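Local coordinates for putative nucleolar GTP-binding protein 1 (Plasmodium falciparum, PDB 2QU8) that binds guanine nucleotide and probably works as a nucleolar GTPase of the NOG1 family, its precise role not established, at residues A[40-45]-A[80-85]; A[44-49]-A[65-70]; A[107-112]-A[205-210]. All blocks are in the same frame, centred on the assembly; numbering follows the deposited sequence.

Contact 1 of 3, residues A[40-45]-A[80-85]. With GDP (guanosine-5'-diphosphate), chain B.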
loop_
_atom_site.group_PDB
_atom_site.type_symbol
_atom_site.label_atom_id
_atom_site.label_comp_id
_atom_site.label_asym_id
_atom_site.label_seq_id
_atom_site.Cartn_x
_atom_site.Cartn_y
_atom_site.Cartn_z
ATOM N N VAL A 40 1.158 7.823 10.206
ATOM C CA VAL A 40 2.421 7.489 9.516
ATOM C C VAL A 40 2.649 8.301 8.255
ATOM O O VAL A 40 3.746 8.275 7.707
ATOM C CB VAL A 40 2.562 5.975 9.199
ATOM C CG1 VAL A 40 2.541 5.170 10.475
ATOM C CG2 VAL A 40 1.487 5.508 8.195
ATOM N N GLY A 41 1.614 9.013 7.805
ATOM C CA GLY A 41 1.694 9.877 6.613
ATOM C C GLY A 41 0.922 9.404 5.391
ATOM O O GLY A 41 1.228 9.810 4.265
ATOM N N LYS A 42 -0.080 8.549 5.598
ATOM C CA LYS A 42 -0.881 8.023 4.486
ATOM C C LYS A 42 -1.695 9.111 3.778
ATOM O O LYS A 42 -1.606 9.249 2.555
ATOM C CB LYS A 42 -1.804 6.887 4.933
ATOM C CG LYS A 42 -1.122 5.671 5.544
ATOM C CD LYS A 42 -2.158 4.591 5.922
ATOM C CE LYS A 42 -3.211 5.112 6.912
ATOM N NZ LYS A 42 -2.607 5.561 8.209
ATOM N N SER A 43 -2.487 9.880 4.531
ATOM C CA SER A 43 -3.287 10.947 3.916
ATOM C C SER A 43 -2.402 12.012 3.282
ATOM O O SER A 43 -2.743 12.559 2.229
ATOM C CB SER A 43 -4.279 11.588 4.905
ATOM O OG SER A 43 -3.607 12.323 5.916
ATOM N N SER A 44 -1.267 12.299 3.918
ATOM C CA SER A 44 -0.293 13.233 3.362
ATOM C C SER A 44 0.210 12.745 2.001
ATOM O O SER A 44 0.271 13.509 1.042
ATOM C CB SER A 44 0.892 13.411 4.318
ATOM O OG SER A 44 0.498 14.089 5.493
ATOM N N PHE A 45 0.557 11.464 1.926
ATOM C CA PHE A 45 1.085 10.884 0.694
ATOM C C PHE A 45 0.054 10.985 -0.421
ATOM O O PHE A 45 0.360 11.415 -1.544
ATOM C CB PHE A 45 1.473 9.415 0.910
ATOM C CG PHE A 45 2.238 8.832 -0.235
ATOM C CD1 PHE A 45 3.627 8.726 -0.169
ATOM C CD2 PHE A 45 1.584 8.428 -1.386
ATOM C CE1 PHE A 45 4.359 8.194 -1.249
ATOM C CE2 PHE A 45 2.293 7.903 -2.469
ATOM C CZ PHE A 45 3.693 7.784 -2.392
ATOM N N ILE A 80 -5.559 6.544 -5.886
ATOM C CA ILE A 80 -4.870 6.165 -4.674
ATOM C C ILE A 80 -5.858 6.277 -3.512
ATOM O O ILE A 80 -6.468 7.325 -3.304
ATOM C CB ILE A 80 -3.538 6.962 -4.478
ATOM C CG1 ILE A 80 -2.845 6.561 -3.171
ATOM C CG2 ILE A 80 -3.755 8.504 -4.646
ATOM C CD1 ILE A 80 -1.379 6.976 -3.083
ATOM N N ILE A 81 -6.040 5.174 -2.794
ATOM C CA ILE A 81 -7.096 5.063 -1.792
ATOM C C ILE A 81 -6.538 4.997 -0.374
ATOM O O ILE A 81 -5.580 4.266 -0.094
ATOM C CB ILE A 81 -8.026 3.854 -2.082
ATOM C CG1 ILE A 81 -8.628 3.985 -3.490
ATOM C CG2 ILE A 81 -9.157 3.766 -1.054
ATOM C CD1 ILE A 81 -9.337 2.748 -3.978
ATOM N N ASP A 82 -7.156 5.771 0.513
ATOM C CA ASP A 82 -6.799 5.812 1.920
ATOM C C ASP A 82 -8.082 5.501 2.693
ATOM O O ASP A 82 -9.112 6.142 2.479
ATOM C CB ASP A 82 -6.241 7.210 2.287
ATOM C CG ASP A 82 -5.739 7.301 3.735
ATOM O OD1 ASP A 82 -5.221 6.301 4.268
ATOM O OD2 ASP A 82 -5.838 8.391 4.343
ATOM N N THR A 83 -8.023 4.498 3.561
ATOM C CA THR A 83 -9.185 4.099 4.358
ATOM C C THR A 83 -8.855 4.117 5.841
ATOM O O THR A 83 -8.664 3.062 6.442
ATOM C CB THR A 83 -9.705 2.690 3.969
ATOM O OG1 THR A 83 -8.621 1.756 3.992
ATOM C CG2 THR A 83 -10.289 2.708 2.593
ATOM N N PRO A 84 -8.767 5.320 6.441
ATOM C CA PRO A 84 -8.438 5.354 7.867
ATOM C C PRO A 84 -9.511 4.613 8.675
ATOM O O PRO A 84 -10.704 4.709 8.361
ATOM C CB PRO A 84 -8.400 6.853 8.199
ATOM C CG PRO A 84 -9.097 7.537 7.075
ATOM C CD PRO A 84 -8.953 6.663 5.871
ATOM N N GLY A 85 -9.070 3.839 9.660
ATOM C CA GLY A 85 -9.965 3.023 10.471
ATOM C C GLY A 85 -10.065 1.582 10.006
ATOM O O GLY A 85 -10.451 0.712 10.783
HETATM P PB GDP B . -2.086 9.348 8.382
HETATM O O1B GDP B . -2.965 9.371 9.622
HETATM O O2B GDP B . -1.550 7.954 8.201
HETATM O O3B GDP B . -2.971 9.700 7.228
HETATM O O3A GDP B . -0.865 10.373 8.548
HETATM P PA GDP B . -0.941 11.960 8.230
HETATM O O1A GDP B . -2.242 12.538 8.758
HETATM O O2A GDP B . -0.795 12.219 6.762
HETATM O "O5'" GDP B . 0.315 12.475 9.073
HETATM C "C5'" GDP B . 0.279 12.438 10.507
HETATM C "C4'" GDP B . 1.190 13.511 11.089
HETATM O "O4'" GDP B . 2.517 13.330 10.577
HETATM C "C3'" GDP B . 0.768 14.910 10.660
HETATM O "O3'" GDP B . 1.019 15.819 11.730
HETATM C "C2'" GDP B . 1.687 15.211 9.497
HETATM O "O2'" GDP B . 1.840 16.613 9.279
HETATM C "C1'" GDP B . 2.967 14.524 9.933
HETATM N N9 GDP B . 3.852 14.097 8.832
HETATM C C8 GDP B . 3.452 13.591 7.647
HETATM N N7 GDP B . 4.524 13.277 6.879
HETATM C C5 GDP B . 5.632 13.583 7.582
HETATM C C6 GDP B . 7.094 13.491 7.359
HETATM O O6 GDP B . 7.535 13.041 6.276
HETATM N N1 GDP B . 7.914 13.917 8.337
HETATM C C2 GDP B . 7.454 14.406 9.508
HETATM N N2 GDP B . 8.347 14.808 10.449
HETATM N N3 GDP B . 6.123 14.506 9.778
HETATM C C4 GDP B . 5.183 14.114 8.874
#
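A loop that fits the P-loop (Walker A) pattern of GTPases, here holding GDP, meets the end of strand 76-82, where Lys42 and Ser43 lie against Asp82. Asp82-Thr83-Pro84-Gly85 fits the DxxG sequence of GTPases, whose aspartate in relatives faces the nucleotide's magnesium site. Lys42 starts out toward Asp82, CE lying 3.5 Å from OD1, but the chain bends at its last two torsions (chi3 -58°, chi4 -61°) and carries the ammonium back over the beta-phosphate. There NZ bonds GDP O2B at 2.6 Å and also holds the carbonyls of Gly36 and Ala37, so three acceptors fix it. No salt bridge to Asp82 results: NZ and OD1 stay 4.8 Å apart. The backbone NH of Lys42 reaches the same O2B. Gly41 N bonds the bridging GDP O3A at 2.9 Å, and its approach to O2B, like that of Val40 N, is weak. Beside it, Ser43 N gives GDP O3B a short, fairly straight bond of 2.7 Å (166°), while Ser43 OG lies between O3B and O2A, close enough to either. The other carboxylate oxygen, Asp82 OD2, rests 3.6 Å from Ser43 CB, a contact without a hydrogen bond. Further along the helix, at Phe45, the contact becomes apolar: Ile80 CD1 comes to the edge of the Phe45 ring, near its plane, 3.7 Å from CD2. Phe45 also meets the ring of Phe184 and the side chains of Leu113 and Ile115 on strand 110-117. Helix 42-49 thus lies over one face of the sheet, and strand 76-82 runs beneath it between antiparallel strand 66-73 and parallel strand 30-35.

Contact 2 of 3, residues A[44-49]-A[65-70]. With GDP (guanosine-5'-diphosphate), chain B.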
loop_
_atom_site.group_PDB
_atom_site.type_symbol
_atom_site.label_atom_id
_atom_site.label_comp_id
_atom_site.label_asym_id
_atom_site.label_seq_id
_atom_site.Cartn_x
_atom_site.Cartn_y
_atom_site.Cartn_z
ATOM N N SER A 44 -1.267 12.299 3.918
ATOM C CA SER A 44 -0.293 13.233 3.362
ATOM C C SER A 44 0.210 12.745 2.001
ATOM O O SER A 44 0.271 13.509 1.042
ATOM C CB SER A 44 0.892 13.411 4.318
ATOM O OG SER A 44 0.498 14.089 5.493
ATOM N N PHE A 45 0.557 11.464 1.926
ATOM C CA PHE A 45 1.085 10.884 0.694
ATOM C C PHE A 45 0.054 10.985 -0.421
ATOM O O PHE A 45 0.360 11.415 -1.544
ATOM C CB PHE A 45 1.473 9.415 0.910
ATOM C CG PHE A 45 2.238 8.832 -0.235
ATOM C CD1 PHE A 45 3.627 8.726 -0.169
ATOM C CD2 PHE A 45 1.584 8.428 -1.386
ATOM C CE1 PHE A 45 4.359 8.194 -1.249
ATOM C CE2 PHE A 45 2.293 7.903 -2.469
ATOM C CZ PHE A 45 3.693 7.784 -2.392
ATOM N N MET A 46 -1.176 10.590 -0.098
ATOM C CA MET A 46 -2.264 10.664 -1.050
ATOM C C MET A 46 -2.439 12.085 -1.601
ATOM O O MET A 46 -2.530 12.280 -2.816
ATOM C CB MET A 46 -3.566 10.182 -0.406
ATOM C CG MET A 46 -4.781 10.453 -1.265
ATOM S SD MET A 46 -6.286 10.053 -0.379
ATOM C CE MET A 46 -6.280 11.334 0.883
ATOM N N ASN A 47 -2.505 13.066 -0.703
ATOM C CA ASN A 47 -2.680 14.476 -1.098
ATOM C C ASN A 47 -1.574 15.044 -1.982
ATOM O O ASN A 47 -1.847 15.757 -2.944
ATOM C CB ASN A 47 -2.876 15.359 0.127
ATOM C CG ASN A 47 -4.261 15.231 0.704
ATOM O OD1 ASN A 47 -4.423 15.001 1.899
ATOM N ND2 ASN A 47 -5.273 15.357 -0.146
ATOM N N ILE A 48 -0.331 14.728 -1.649
ATOM C CA ILE A 48 0.811 15.170 -2.445
ATOM C C ILE A 48 0.750 14.652 -3.889
ATOM O O ILE A 48 0.782 15.449 -4.835
ATOM C CB ILE A 48 2.138 14.789 -1.762
ATOM C CG1 ILE A 48 2.321 15.635 -0.504
ATOM C CG2 ILE A 48 3.329 14.996 -2.704
ATOM C CD1 ILE A 48 3.241 15.026 0.509
ATOM N N VAL A 49 0.635 13.334 -4.057
ATOM C CA VAL A 49 0.714 12.714 -5.384
ATOM C C VAL A 49 -0.519 12.986 -6.246
ATOM O O VAL A 49 -0.435 12.973 -7.467
ATOM C CB VAL A 49 1.022 11.183 -5.321
ATOM C CG1 VAL A 49 2.306 10.932 -4.540
ATOM C CG2 VAL A 49 -0.154 10.384 -4.728
ATOM N N ASN A 65 -14.824 7.695 6.800
ATOM C CA ASN A 65 -14.525 8.355 5.529
ATOM C C ASN A 65 -13.483 7.610 4.697
ATOM O O ASN A 65 -12.410 7.252 5.188
ATOM C CB ASN A 65 -14.097 9.814 5.751
ATOM C CG ASN A 65 -15.255 10.797 5.608
ATOM O OD1 ASN A 65 -16.350 10.427 5.186
ATOM N ND2 ASN A 65 -15.006 12.064 5.941
ATOM N N LEU A 66 -13.827 7.366 3.438
ATOM C CA LEU A 66 -12.925 6.751 2.479
ATOM C C LEU A 66 -12.443 7.838 1.521
ATOM O O LEU A 66 -13.217 8.701 1.119
ATOM C CB LEU A 66 -13.653 5.614 1.748
ATOM C CG LEU A 66 -13.062 4.874 0.547
ATOM C CD1 LEU A 66 -13.337 3.382 0.656
ATOM C CD2 LEU A 66 -13.623 5.431 -0.746
ATOM N N TYR A 67 -11.163 7.808 1.173
ATOM C CA TYR A 67 -10.575 8.847 0.333
ATOM C C TYR A 67 -10.009 8.257 -0.947
ATOM O O TYR A 67 -9.278 7.262 -0.905
ATOM C CB TYR A 67 -9.478 9.587 1.099
ATOM C CG TYR A 67 -9.987 10.295 2.321
ATOM C CD1 TYR A 67 -10.401 11.621 2.250
ATOM C CD2 TYR A 67 -10.081 9.635 3.548
ATOM C CE1 TYR A 67 -10.882 12.279 3.369
ATOM C CE2 TYR A 67 -10.566 10.287 4.676
ATOM C CZ TYR A 67 -10.965 11.609 4.572
ATOM O OH TYR A 67 -11.445 12.274 5.672
ATOM N N VAL A 68 -10.375 8.857 -2.079
ATOM C CA VAL A 68 -9.858 8.437 -3.381
ATOM C C VAL A 68 -9.189 9.612 -4.086
ATOM O O VAL A 68 -9.863 10.515 -4.582
ATOM C CB VAL A 68 -10.943 7.843 -4.315
ATOM C CG1 VAL A 68 -10.282 7.228 -5.553
ATOM C CG2 VAL A 68 -11.780 6.797 -3.606
ATOM N N GLY A 69 -7.863 9.591 -4.110
ATOM C CA GLY A 69 -7.084 10.559 -4.876
ATOM C C GLY A 69 -6.916 10.069 -6.303
ATOM O O GLY A 69 -6.994 8.868 -6.557
ATOM N N HIS A 70 -6.694 10.999 -7.228
ATOM C CA HIS A 70 -6.500 10.685 -8.642
ATOM C C HIS A 70 -5.238 11.343 -9.181
ATOM O O HIS A 70 -4.924 12.489 -8.834
ATOM C CB HIS A 70 -7.711 11.152 -9.461
ATOM C CG HIS A 70 -9.012 10.583 -8.988
ATOM N ND1 HIS A 70 -9.499 9.370 -9.430
ATOM C CD2 HIS A 70 -9.915 11.047 -8.092
ATOM C CE1 HIS A 70 -10.651 9.118 -8.835
ATOM N NE2 HIS A 70 -10.926 10.119 -8.018
HETATM P PB GDP B . -2.086 9.348 8.382
HETATM O O1B GDP B . -2.965 9.371 9.622
HETATM O O2B GDP B . -1.550 7.954 8.201
HETATM O O3B GDP B . -2.971 9.700 7.228
HETATM O O3A GDP B . -0.865 10.373 8.548
HETATM P PA GDP B . -0.941 11.960 8.230
HETATM O O1A GDP B . -2.242 12.538 8.758
HETATM O O2A GDP B . -0.795 12.219 6.762
HETATM O "O5'" GDP B . 0.315 12.475 9.073
HETATM C "C5'" GDP B . 0.279 12.438 10.507
HETATM C "C4'" GDP B . 1.190 13.511 11.089
HETATM O "O4'" GDP B . 2.517 13.330 10.577
HETATM C "C3'" GDP B . 0.768 14.910 10.660
HETATM O "O3'" GDP B . 1.019 15.819 11.730
HETATM C "C2'" GDP B . 1.687 15.211 9.497
HETATM O "O2'" GDP B . 1.840 16.613 9.279
HETATM C "C1'" GDP B . 2.967 14.524 9.933
HETATM N N9 GDP B . 3.852 14.097 8.832
HETATM C C8 GDP B . 3.452 13.591 7.647
HETATM N N7 GDP B . 4.524 13.277 6.879
HETATM C C5 GDP B . 5.632 13.583 7.582
HETATM C C6 GDP B . 7.094 13.491 7.359
HETATM O O6 GDP B . 7.535 13.041 6.276
HETATM N N1 GDP B . 7.914 13.917 8.337
HETATM C C2 GDP B . 7.454 14.406 9.508
HETATM N N2 GDP B . 8.347 14.808 10.449
HETATM N N3 GDP B . 6.123 14.506 9.778
HETATM C C4 GDP B . 5.183 14.114 8.874
#
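Behind the nucleotide site, the helix that follows the P-loop packs on strand 66-73, and Met46 makes the join by reaching across to Tyr67 and Gly69. Its chain is nearly straight through the first two torsions (chi1 170°, chi2 -173°), which sends the sulfur out to the strand. SD then lies 3.5 Å from Tyr67 CB. The last torsion bends, bringing the methyl CE up beside the same residue, 3.7 Å from CB and at the near end of the ring by CG. CE approaches the ring obliquely, and the two side chains cross at about a right angle. Tyr67 starts toward the helix, but its ring leads off, and the side chain also touches Val56 and Pro84. Lower down, Met46 CG passes 4.3 Å from Gly69 CA, and with no side chain on Gly69 the methionine can lie close to the strand backbone. No hydrogen bond joins the two segments; the contact is van der Waals packing, and Met46 also touches Ile80 and Asp82 on the next strand. The start of the helix, by contrast, serves the ligand: Ser44 bonds GDP O2A through its backbone N at 2.9 Å and through OG at 2.6 Å. A helix running from the phosphates down over a central sheet, its inner side packed with apolar groups, is the core plan of P-loop GTPases.

Contact 3 of 3, residues A[107-112]-A[205-210]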
loop_
_atom_site.group_PDB
_atom_site.type_symbol
_atom_site.label_atom_id
_atom_site.label_comp_id
_atom_site.label_asym_id
_atom_site.label_seq_id
_atom_site.Cartn_x
_atom_site.Cartn_y
_atom_site.Cartn_z
ATOM N N HIS A 107 -9.573 -6.837 -3.456
ATOM C CA HIS A 107 -9.857 -7.419 -4.772
ATOM C C HIS A 107 -9.826 -6.413 -5.926
ATOM O O HIS A 107 -10.148 -6.764 -7.058
ATOM C CB HIS A 107 -11.195 -8.165 -4.746
ATOM C CG HIS A 107 -11.126 -9.493 -4.060
ATOM N ND1 HIS A 107 -11.256 -9.637 -2.694
ATOM C CD2 HIS A 107 -10.921 -10.737 -4.551
ATOM C CE1 HIS A 107 -11.140 -10.913 -2.374
ATOM N NE2 HIS A 107 -10.935 -11.601 -3.482
ATOM N N ILE A 108 -9.434 -5.172 -5.638
ATOM C CA ILE A 108 -9.298 -4.118 -6.659
ATOM C C ILE A 108 -8.014 -4.330 -7.476
ATOM O O ILE A 108 -7.125 -5.068 -7.054
ATOM C CB ILE A 108 -9.270 -2.699 -6.002
ATOM C CG1 ILE A 108 -10.468 -2.486 -5.063
ATOM C CG2 ILE A 108 -9.185 -1.580 -7.043
ATOM C CD1 ILE A 108 -11.755 -2.037 -5.711
ATOM N N ASN A 109 -7.930 -3.681 -8.639
ATOM C CA ASN A 109 -6.737 -3.704 -9.492
ATOM C C ASN A 109 -5.640 -2.825 -8.877
ATOM O O ASN A 109 -5.367 -1.725 -9.360
ATOM C CB ASN A 109 -7.118 -3.236 -10.910
ATOM C CG ASN A 109 -5.930 -3.173 -11.875
ATOM O OD1 ASN A 109 -4.868 -3.732 -11.623
ATOM N ND2 ASN A 109 -6.123 -2.485 -12.993
ATOM N N GLY A 110 -5.014 -3.311 -7.807
ATOM C CA GLY A 110 -4.096 -2.473 -7.033
ATOM C C GLY A 110 -2.783 -3.053 -6.532
ATOM O O GLY A 110 -2.589 -4.276 -6.490
ATOM N N VAL A 111 -1.882 -2.145 -6.165
ATOM C CA VAL A 111 -0.646 -2.463 -5.467
ATOM C C VAL A 111 -0.766 -1.829 -4.074
ATOM O O VAL A 111 -1.340 -0.752 -3.939
ATOM C CB VAL A 111 0.590 -1.903 -6.234
ATOM C CG1 VAL A 111 0.484 -0.392 -6.439
ATOM C CG2 VAL A 111 1.885 -2.243 -5.529
ATOM N N ILE A 112 -0.251 -2.496 -3.047
ATOM C CA ILE A 112 -0.324 -1.955 -1.681
ATOM C C ILE A 112 0.869 -1.062 -1.421
ATOM O O ILE A 112 2.002 -1.427 -1.742
ATOM C CB ILE A 112 -0.322 -3.068 -0.593
ATOM C CG1 ILE A 112 -1.245 -4.230 -0.976
ATOM C CG2 ILE A 112 -0.665 -2.495 0.815
ATOM C CD1 ILE A 112 -2.716 -3.858 -1.169
ATOM N N ASN A 205 4.270 -4.826 -13.640
ATOM C CA ASN A 205 4.917 -6.138 -13.621
ATOM C C ASN A 205 4.012 -7.267 -13.138
ATOM O O ASN A 205 4.061 -8.377 -13.671
ATOM C CB ASN A 205 6.211 -6.094 -12.806
ATOM C CG ASN A 205 7.250 -5.156 -13.408
ATOM O OD1 ASN A 205 8.051 -4.564 -12.686
ATOM N ND2 ASN A 205 7.238 -5.014 -14.735
ATOM N N ASP A 206 3.179 -6.975 -12.141
ATOM C CA ASP A 206 2.197 -7.941 -11.654
ATOM C C ASP A 206 1.076 -8.212 -12.647
ATOM O O ASP A 206 0.708 -9.368 -12.852
ATOM C CB ASP A 206 1.626 -7.519 -10.305
ATOM C CG ASP A 206 2.477 -7.987 -9.163
ATOM O OD1 ASP A 206 3.606 -7.461 -9.022
ATOM O OD2 ASP A 206 2.031 -8.891 -8.421
ATOM N N GLN A 207 0.535 -7.152 -13.248
ATOM C CA GLN A 207 -0.446 -7.289 -14.327
ATOM C C GLN A 207 0.107 -8.164 -15.462
ATOM O O GLN A 207 -0.582 -9.064 -15.941
ATOM C CB GLN A 207 -0.888 -5.915 -14.857
ATOM C CG GLN A 207 -2.107 -5.317 -14.135
ATOM C CD GLN A 207 -2.339 -3.831 -14.437
ATOM O OE1 GLN A 207 -1.993 -3.330 -15.511
ATOM N NE2 GLN A 207 -2.935 -3.124 -13.481
ATOM N N ALA A 208 1.355 -7.906 -15.857
ATOM C CA ALA A 208 2.046 -8.679 -16.894
ATOM C C ALA A 208 2.209 -10.148 -16.514
ATOM O O ALA A 208 1.875 -11.032 -17.300
ATOM C CB ALA A 208 3.399 -8.060 -17.201
ATOM N N GLU A 209 2.712 -10.404 -15.307
ATOM C CA GLU A 209 2.925 -11.775 -14.835
ATOM C C GLU A 209 1.629 -12.578 -14.680
ATOM O O GLU A 209 1.583 -13.761 -15.034
ATOM C CB GLU A 209 3.724 -11.787 -13.524
ATOM C CG GLU A 209 5.229 -11.596 -13.704
ATOM C CD GLU A 209 5.935 -12.815 -14.289
ATOM O OE1 GLU A 209 5.365 -13.923 -14.276
ATOM O OE2 GLU A 209 7.079 -12.666 -14.758
ATOM N N SER A 210 0.584 -11.928 -14.163
ATOM C CA SER A 210 -0.701 -12.589 -13.911
ATOM C C SER A 210 -1.482 -12.923 -15.187
ATOM O O SER A 210 -2.053 -14.012 -15.287
ATOM C CB SER A 210 -1.566 -11.764 -12.954
ATOM O OG SER A 210 -1.797 -10.472 -13.480
#
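The amides of Asn109 and Gln207 meet edge on, without stacking: their planes stand 49° apart and neither covers a face of the other. Gln207 NE2 comes in at the rim of the Asn109 amide, in the carbonyl plane and on a lone pair of OD1, at 2.7 Å. Seen from the glutamine, the acceptor is tilted 24° out of the amide plane, and the bond is bent, with an N-H...O angle of 134°. The lone pair used is the one beside ND2, which brings Asn109 ND2 to 3.3 Å from Gln207 NE2, a near approach of two donors. Asn109 is the centre of an inverse gamma turn leading into strand 110-117, and its CG stands anti to the backbone N, swinging the amide out to helix 192-222. Its side chain also touches Leu203 there, while Val111 packs on Ala199 and Leu203. Because Asn109 ND2 donates to the carbonyl of His28, the rotation of that amide is set and OD1 is left to accept. A single neutral amide-amide bond at the partly exposed surface therefore links turn to helix, with directional geometry but no charge.

Overall arrangement
All three contacts reach the same central sheet. Contacts 1 and 2 have centres 6 Å apart, both use helix 42-49 and both touch GDP. Their strands, 76-82 and 66-73, are antiparallel neighbours, joined by the backbone pairs Ile80-Gly69 and Asp82-Tyr67, so one helix covers two adjacent strands beside the phosphate site. Contact 3 comes later in the chain, about 20 Å from each of the others between centres and, relative to contact 1, across the chain's centre. It ties the turn just before strand 110-117 to the long C-terminal helix 192-222. The nucleotide-binding end and the place where that helix meets the turn are thus built on one shared sheet.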